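Local coordinates for OmpA family protein (Klebsiella pneumoniae subsp. pneumoniae, PDB 7RJJ) that probably anchors the outer membrane to the cell wall through this OmpA-like peptidoglycan-binding domain, whose pocket here holds D-alanine, at residues A[10-15]-A[28-33]; A[45-50]-A[112-117]. All blocks are in the same frame, centred on the assembly; numbering follows the deposited sequence.

Contact 1: A[10-15]-A[28-33]; sequences DSMSLF and KRLVSS
The selenium of M12, a selenomethionine, lies against the helix backbone between R29 and S33, 3.4 Å from R29 O and 3.1 Å from S33 OG. In this OmpA-like domain the loop 10-15, which follows the short strand 7-8, is thereby packed against helix 27-38. A bend at the last torsion of M12 (chi3 -57°) turns CE away from the axis of the otherwise extended chain, and V71 of helix 57-77 and I114 of strand 112-117 also border this side chain. Beyond it, L14 straddles two helix residues with its methyl branches. CD1 packs on L30 CD2 at 3.6 Å, an apolar meeting; L30 in turn packs on W74 of helix 57-77. CD2 sits over one face of the R29 guanidinium, off its centre, 3.6 Å from R29 NE. The arginine and leucine side chains run past each other in opposite senses, and R29 is bent at chi3 (-70°), which carries its flat end back alongside the loop. That end is held in rotation from outside by G25 O, which accepts a hydrogen bond from NH2, while NH1 comes within 3.2 Å of S13 O. Two waters complete the seam. One is bound at the guanidinium edge, in its plane, and accepts from both R29 NH1 and S13 N, tying the inverse gamma turn centred on S13 to the helix. The other joins the start of the loop to S33: it donates to D10 O at 2.8 Å and lies 2.5 Å from S33 OG.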
ATOM      1  N   ASP A  10      -3.963   8.536  -2.551  1.00 23.38           N
ATOM      2  CA  ASP A  10      -4.158   7.923  -3.891  1.00 24.77           C
ATOM      3  C   ASP A  10      -3.489   6.544  -3.917  1.00 22.69           C
ATOM      4  O   ASP A  10      -2.456   6.383  -3.258  1.00 21.48           O
ATOM      5  CB  ASP A  10      -3.619   8.821  -5.004  1.00 27.96           C
ATOM      6  CG  ASP A  10      -4.446  10.071  -5.235  1.00 31.18           C
ATOM      7  OD1 ASP A  10      -4.775  10.753  -4.249  1.00 33.82           O
ATOM      8  OD2 ASP A  10      -4.812  10.310  -6.394  1.00 35.48           O
ATOM      9  N   SER A  11      -4.077   5.602  -4.663  1.00 23.14           N
ATOM     10  CA  SER A  11      -3.533   4.231  -4.844  1.00 21.39           C
ATOM     11  C   SER A  11      -2.143   4.312  -5.467  1.00 20.54           C
ATOM     12  O   SER A  11      -1.874   5.235  -6.232  1.00 20.94           O
ATOM     13  CB  SER A  11      -4.446   3.417  -5.729  1.00 23.90           C
ATOM     14  OG  SER A  11      -4.011   2.068  -5.778  1.00 24.88           O
HETATM   15  N   MSE A  12      -1.294   3.320  -5.180  1.00 18.58           N
HETATM   16  CA  MSE A  12       0.065   3.274  -5.702  1.00 18.87           C
HETATM   17  C   MSE A  12       0.338   1.896  -6.309  1.00 18.73           C
HETATM   18  O   MSE A  12       0.566   0.930  -5.583  1.00 17.93           O
HETATM   19  CB  MSE A  12       1.080   3.569  -4.586  1.00 18.75           C
HETATM   20  CG  MSE A  12       1.129   5.026  -4.138  1.00 19.53           C
HETATM   21 SE   MSE A  12       2.496   5.302  -2.741  0.80 19.21          SE
HETATM   22  CE  MSE A  12       1.898   4.017  -1.398  1.00 16.61           C
ATOM     23  N   SER A  13       0.276   1.812  -7.646  1.00 19.62           N
ATOM     24  CA  SER A  13       0.542   0.586  -8.383  1.00 20.22           C
ATOM     25  C   SER A  13       2.055   0.488  -8.625  1.00 20.94           C
ATOM     26  O   SER A  13       2.512   0.869  -9.739  1.00 22.64           O
ATOM     27  CB  SER A  13      -0.250   0.580  -9.669  1.00 22.09           C
ATOM     28  OG  SER A  13      -1.643   0.715  -9.391  1.00 21.71           O
ATOM     29  N   LEU A  14       2.784  -0.065  -7.655  1.00 19.93           N
ATOM     30  CA  LEU A  14       4.275  -0.082  -7.646  1.00 21.00           C
ATOM     31  C   LEU A  14       4.839  -1.497  -7.777  1.00 21.62           C
ATOM     32  O   LEU A  14       6.014  -1.672  -7.365  1.00 22.36           O
ATOM     33  CB  LEU A  14       4.759   0.474  -6.295  1.00 19.85           C
ATOM     34  CG  LEU A  14       4.131   1.773  -5.803  1.00 19.35           C
ATOM     35  CD1 LEU A  14       4.644   2.116  -4.405  1.00 18.71           C
ATOM     36  CD2 LEU A  14       4.391   2.913  -6.763  1.00 21.01           C
ATOM     37  N   PHE A  15       4.106  -2.454  -8.353  1.00 21.83           N
ATOM     38  CA  PHE A  15       4.636  -3.844  -8.299  1.00 22.83           C
ATOM     39  C   PHE A  15       4.440  -4.646  -9.586  1.00 25.06           C
ATOM     40  O   PHE A  15       3.356  -4.569 -10.214  1.00 24.73           O
ATOM     41  CB  PHE A  15       3.918  -4.621  -7.190  1.00 21.18           C
ATOM     42  CG  PHE A  15       3.943  -3.928  -5.859  1.00 19.26           C
ATOM     43  CD1 PHE A  15       5.062  -4.010  -5.044  1.00 19.18           C
ATOM     44  CD2 PHE A  15       2.875  -3.148  -5.448  1.00 17.83           C
ATOM     45  CE1 PHE A  15       5.105  -3.338  -3.836  1.00 17.82           C
ATOM     46  CE2 PHE A  15       2.922  -2.472  -4.244  1.00 16.54           C
ATOM     47  CZ  PHE A  15       4.033  -2.577  -3.435  1.00 16.61           C
ATOM     48  N   LYS A  28       8.591   8.859  -6.893  1.00 26.80           N
ATOM     49  CA  LYS A  28       7.726  10.070  -6.878  1.00 27.64           C
ATOM     50  C   LYS A  28       6.387   9.777  -6.193  1.00 25.29           C
ATOM     51  O   LYS A  28       5.942  10.657  -5.406  1.00 25.17           O
ATOM     52  CB  LYS A  28       7.527  10.605  -8.298  1.00 30.45           C
ATOM     53  CG  LYS A  28       6.660  11.851  -8.386  1.00 32.36           C
ATOM     54  CD  LYS A  28       6.563  12.405  -9.787  1.00 35.69           C
ATOM     55  CE  LYS A  28       5.496  13.469  -9.935  1.00 37.99           C
ATOM     56  NZ  LYS A  28       5.707  14.604  -9.005  1.00 39.40           N
ATOM     57  N   ARG A  29       5.785   8.606  -6.462  1.00 24.18           N
ATOM     58  CA  ARG A  29       4.477   8.233  -5.843  1.00 22.69           C
ATOM     59  C   ARG A  29       4.656   7.970  -4.344  1.00 20.59           C
ATOM     60  O   ARG A  29       3.729   8.317  -3.549  1.00 19.25           O
ATOM     61  CB  ARG A  29       3.875   7.013  -6.549  1.00 23.13           C
ATOM     62  CG  ARG A  29       3.182   7.345  -7.862  1.00 25.37           C
ATOM     63  CD  ARG A  29       2.858   6.120  -8.692  1.00 26.65           C
ATOM     64  NE  ARG A  29       4.064   5.504  -9.236  1.00 28.41           N
ATOM     65  CZ  ARG A  29       4.082   4.486 -10.095  1.00 30.28           C
ATOM     66  NH1 ARG A  29       2.949   3.946 -10.519  1.00 30.57           N
ATOM     67  NH2 ARG A  29       5.239   4.016 -10.535  1.00 31.88           N
ATOM     68  N   LEU A  30       5.800   7.400  -3.960  1.00 19.83           N
ATOM     69  CA  LEU A  30       6.070   7.146  -2.520  1.00 18.28           C
ATOM     70  C   LEU A  30       6.240   8.473  -1.784  1.00 18.62           C
ATOM     71  O   LEU A  30       5.628   8.645  -0.692  1.00 17.30           O
ATOM     72  CB  LEU A  30       7.330   6.290  -2.391  1.00 18.52           C
ATOM     73  CG  LEU A  30       7.178   4.840  -2.833  1.00 18.06           C
ATOM     74  CD1 LEU A  30       8.545   4.176  -2.966  1.00 19.14           C
ATOM     75  CD2 LEU A  30       6.283   4.074  -1.871  1.00 16.62           C
ATOM     76  N   VAL A  31       7.071   9.364  -2.340  1.00 20.42           N
ATOM     77  CA  VAL A  31       7.323  10.677  -1.686  1.00 21.62           C
ATOM     78  C   VAL A  31       5.973  11.396  -1.535  1.00 21.80           C
ATOM     79  O   VAL A  31       5.745  12.010  -0.445  1.00 22.08           O
ATOM     80  CB  VAL A  31       8.378  11.507  -2.451  1.00 23.91           C
ATOM     81  CG1 VAL A  31       8.418  12.954  -1.984  1.00 25.46           C
ATOM     82  CG2 VAL A  31       9.766  10.878  -2.352  1.00 24.44           C
ATOM     83  N   SER A  32       5.099  11.281  -2.554  1.00 22.06           N
ATOM     84  CA  SER A  32       3.787  11.980  -2.506  1.00 22.93           C
ATOM     85  C   SER A  32       2.962  11.492  -1.302  1.00 21.17           C
ATOM     86  O   SER A  32       2.370  12.350  -0.581  1.00 21.58           O
ATOM     87  CB  SER A  32       3.039  11.813  -3.800  1.00 23.86           C
ATOM     88  OG  SER A  32       1.786  12.464  -3.721  1.00 25.15           O
ATOM     89  N   SER A  33       2.924  10.178  -1.086  1.00 19.68           N
ATOM     90  CA  SER A  33       2.191   9.604   0.076  1.00 18.39           C
ATOM     91  C   SER A  33       2.858  10.057   1.373  1.00 17.96           C
ATOM     92  O   SER A  33       2.129  10.382   2.327  1.00 17.22           O
ATOM     93  CB  SER A  33       2.142   8.106   0.014  1.00 17.27           C
ATOM     94  OG  SER A  33       1.392   7.675  -1.108  1.00 18.68           O
TER
HETATM   95  O   HOH W   1      -0.509   8.282  -2.614  1.00 29.41           O
HETATM   96  O   HOH W   2       0.314   4.349  -9.240  1.00 21.36           O

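Contact 2: A[45-50]-A[112-117]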
ATOM      1  N   ILE A  45      -1.618   4.919  10.280  1.00  9.69           N
ATOM      2  CA  ILE A  45      -1.362   4.768   8.818  1.00  9.54           C
ATOM      3  C   ILE A  45      -1.750   3.337   8.472  1.00  8.87           C
ATOM      4  O   ILE A  45      -0.969   2.414   8.796  1.00  9.06           O
ATOM      5  CB  ILE A  45       0.105   5.081   8.454  1.00 10.46           C
ATOM      6  CG1 ILE A  45       0.571   6.421   9.030  1.00 11.49           C
ATOM      7  CG2 ILE A  45       0.326   5.019   6.947  1.00 10.89           C
ATOM      8  CD1 ILE A  45       2.056   6.625   8.948  1.00 13.08           C
ATOM      9  N   VAL A  46      -2.943   3.155   7.917  1.00  8.55           N
ATOM     10  CA  VAL A  46      -3.364   1.781   7.550  1.00  8.29           C
ATOM     11  C   VAL A  46      -2.841   1.533   6.137  1.00  8.24           C
ATOM     12  O   VAL A  46      -3.261   2.247   5.213  1.00  8.57           O
ATOM     13  CB  VAL A  46      -4.884   1.576   7.676  1.00  8.64           C
ATOM     14  CG1 VAL A  46      -5.321   0.224   7.117  1.00  8.77           C
ATOM     15  CG2 VAL A  46      -5.357   1.759   9.108  1.00  9.21           C
ATOM     16  N   VAL A  47      -1.942   0.569   5.996  1.00  8.30           N
ATOM     17  CA  VAL A  47      -1.297   0.265   4.689  1.00  8.61           C
ATOM     18  C   VAL A  47      -1.881  -1.058   4.181  1.00  8.44           C
ATOM     19  O   VAL A  47      -1.632  -2.092   4.819  1.00  8.67           O
ATOM     20  CB  VAL A  47       0.236   0.205   4.828  1.00  9.48           C
ATOM     21  CG1 VAL A  47       0.897   0.101   3.461  1.00 10.27           C
ATOM     22  CG2 VAL A  47       0.785   1.404   5.579  1.00 10.03           C
ATOM     23  N   ALA A  48      -2.665  -1.003   3.106  1.00  8.50           N
ATOM     24  CA  ALA A  48      -3.369  -2.192   2.575  1.00  8.64           C
ATOM     25  C   ALA A  48      -2.787  -2.604   1.225  1.00  9.13           C
ATOM     26  O   ALA A  48      -2.723  -1.746   0.298  1.00  9.62           O
ATOM     27  CB  ALA A  48      -4.844  -1.905   2.467  1.00  8.94           C
ATOM     28  N   GLY A  49      -2.345  -3.859   1.143  1.00  9.50           N
ATOM     29  CA  GLY A  49      -1.798  -4.404  -0.113  1.00 10.21           C
ATOM     30  C   GLY A  49      -2.863  -5.126  -0.916  1.00 10.57           C
ATOM     31  O   GLY A  49      -3.844  -5.663  -0.324  1.00 10.56           O
ATOM     32  N   HIS A  50      -2.652  -5.189  -2.233  1.00 11.51           N
ATOM     33  CA  HIS A  50      -3.605  -5.829  -3.163  1.00 12.15           C
ATOM     34  C   HIS A  50      -2.827  -6.586  -4.239  1.00 13.18           C
ATOM     35  O   HIS A  50      -1.609  -6.329  -4.407  1.00 13.56           O
ATOM     36  CB  HIS A  50      -4.493  -4.773  -3.818  1.00 12.81           C
ATOM     37  CG  HIS A  50      -5.318  -3.975  -2.868  1.00 12.59           C
ATOM     38  ND1 HIS A  50      -6.637  -4.280  -2.620  1.00 13.13           N
ATOM     39  CD2 HIS A  50      -5.039  -2.864  -2.154  1.00 12.34           C
ATOM     40  CE1 HIS A  50      -7.140  -3.412  -1.767  1.00 13.34           C
ATOM     41  NE2 HIS A  50      -6.176  -2.526  -1.452  1.00 12.59           N
ATOM     42  N   VAL A 112      -0.760  -0.747  -3.475  1.00 13.57           N
ATOM     43  CA  VAL A 112      -0.960  -0.493  -2.024  1.00 12.83           C
ATOM     44  C   VAL A 112      -1.816   0.772  -1.890  1.00 13.44           C
ATOM     45  O   VAL A 112      -1.628   1.711  -2.691  1.00 14.51           O
ATOM     46  CB  VAL A 112       0.381  -0.384  -1.277  1.00 12.89           C
ATOM     47  CG1 VAL A 112       0.245   0.394   0.023  1.00 12.35           C
ATOM     48  CG2 VAL A 112       1.010  -1.749  -1.051  1.00 13.04           C
ATOM     49  N   GLU A 113      -2.754   0.744  -0.947  1.00 13.95           N
ATOM     50  CA  GLU A 113      -3.670   1.855  -0.602  1.00 15.47           C
ATOM     51  C   GLU A 113      -3.344   2.270   0.837  1.00 14.17           C
ATOM     52  O   GLU A 113      -3.082   1.356   1.657  1.00 13.92           O
ATOM     53  CB  GLU A 113      -5.128   1.391  -0.668  1.00 17.89           C
ATOM     54  CG  GLU A 113      -5.581   0.865  -2.020  1.00 20.97           C
ATOM     55  CD  GLU A 113      -5.845   1.904  -3.093  1.00 25.27           C
ATOM     56  OE1 GLU A 113      -5.652   3.123  -2.815  1.00 28.24           O
ATOM     57  OE2 GLU A 113      -6.282   1.500  -4.206  1.00 29.86           O
ATOM     58  N   ILE A 114      -3.305   3.569   1.116  1.00 13.86           N
ATOM     59  CA  ILE A 114      -3.019   4.063   2.494  1.00 13.57           C
ATOM     60  C   ILE A 114      -4.222   4.878   2.977  1.00 13.90           C
ATOM     61  O   ILE A 114      -4.745   5.717   2.202  1.00 14.58           O
ATOM     62  CB  ILE A 114      -1.703   4.868   2.540  1.00 14.19           C
ATOM     63  CG1 ILE A 114      -0.503   3.996   2.163  1.00 13.96           C
ATOM     64  CG2 ILE A 114      -1.508   5.515   3.905  1.00 14.62           C
ATOM     65  CD1 ILE A 114       0.800   4.749   2.022  1.00 15.26           C
ATOM     66  N   SER A 115      -4.680   4.580   4.192  1.00 13.43           N
ATOM     67  CA  SER A 115      -5.777   5.352   4.820  1.00 14.48           C
ATOM     68  C   SER A 115      -5.244   5.917   6.137  1.00 14.56           C
ATOM     69  O   SER A 115      -4.582   5.146   6.866  1.00 14.11           O
ATOM     70  CB  SER A 115      -6.989   4.509   5.054  1.00 14.78           C
ATOM     71  OG  SER A 115      -7.496   3.995   3.838  1.00 15.12           O
ATOM     72  N   LEU A 116      -5.476   7.203   6.405  1.00 15.61           N
ATOM     73  CA  LEU A 116      -5.012   7.809   7.688  1.00 16.08           C
ATOM     74  C   LEU A 116      -6.218   7.869   8.636  1.00 17.08           C
ATOM     75  O   LEU A 116      -7.252   8.445   8.264  1.00 18.28           O
ATOM     76  CB  LEU A 116      -4.379   9.169   7.406  1.00 17.35           C
ATOM     77  CG  LEU A 116      -3.334   9.179   6.286  1.00 16.97           C
ATOM     78  CD1 LEU A 116      -2.795  10.580   6.051  1.00 18.94           C
ATOM     79  CD2 LEU A 116      -2.199   8.219   6.584  1.00 15.53           C
ATOM     80  N   VAL A 117      -6.094   7.233   9.801  1.00 16.83           N
ATOM     81  CA  VAL A 117      -7.234   7.099  10.747  1.00 18.29           C
ATOM     82  C   VAL A 117      -6.921   7.898  12.007  1.00 19.59           C
ATOM     83  O   VAL A 117      -5.972   7.601  12.721  1.00 18.85           O
ATOM     84  CB  VAL A 117      -7.499   5.613  11.050  1.00 17.58           C
ATOM     85  CG1 VAL A 117      -8.684   5.436  11.971  1.00 19.46           C
ATOM     86  CG2 VAL A 117      -7.677   4.811   9.766  1.00 16.63           C
TER
HETATM   87  O   HOH W   3      -6.134   1.764   3.472  1.00 22.08           O
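Four backbone hydrogen bonds join V46 with S115 and A48 with E113, each pair bonding reciprocally, in an antiparallel ladder between strands 43-49 and 112-117. These are the two middle strands of the mixed four-stranded sheet of the OmpA-like domain, and the short segments run at 160° to each other. A48 N to E113 O is the straightest of the four, 2.8 Å long with an angle of 174° at the hydrogen. Between the bonded pairs two of the acceptors also receive CA-H...O contacts, V46 O from I114 CA and A48 O from V112 CA. Along the other edge of strand 43-49, strand 86-90 adds further backbone bonds to I45, V47 and G49.

The sheet face carrying I45, V47, V112, I114 and L116 is apolar and turned to helices 27-38 and 57-77. There I45 CG2 meets I114 CG2 at 3.6 Å, the two isoleucines lying side by side and pointing the same way, and the same I45 methyl also touches L116 CD2, at 4.1 Å. V47 and V112 touch through their CG1 methyls, 3.5 Å apart; in V47 this branch is anti to the backbone N, and V71 of helix 57-77 packs on both valines. The opposite face holds V46, A48, E113 and S115, and here V46 CG2 reaches diagonally to V117 CG2. E113 folds at chi2 (-76°), its carboxylate standing nearly perpendicular to the H50 ring and salt-bridged through OE2 to R111. H50, whose ring meets that of Y91 with the two planes nearly parallel, approaches instead the aliphatic part of the glutamate: its NE2 lies 3.5 Å from E113 CG.

How the contacts relate
Strand 112-117 is the element through which the two contacts meet, their centres about 11 Å apart. The loop 10-15 of contact 1 runs along it: M12 N is 3.0 Å from V112 O, a probable hydrogen bond, while M12 CE packs on I114 CD1 at 3.7 Å and F15 CE2 on V112 CG2 at 3.8 Å. Loop, helix 27-38 and sheet thus share one apolar interior, closed also by helix 57-77. Both contacts have an end near the bound D-alanine, with the S13 side chain about 10 Å and that of H50 about 8 Å from it. R67, a pocket residue, donates to H50 O, and R110, another, to F15 O, so each contact adjoins a ligand-binding arginine.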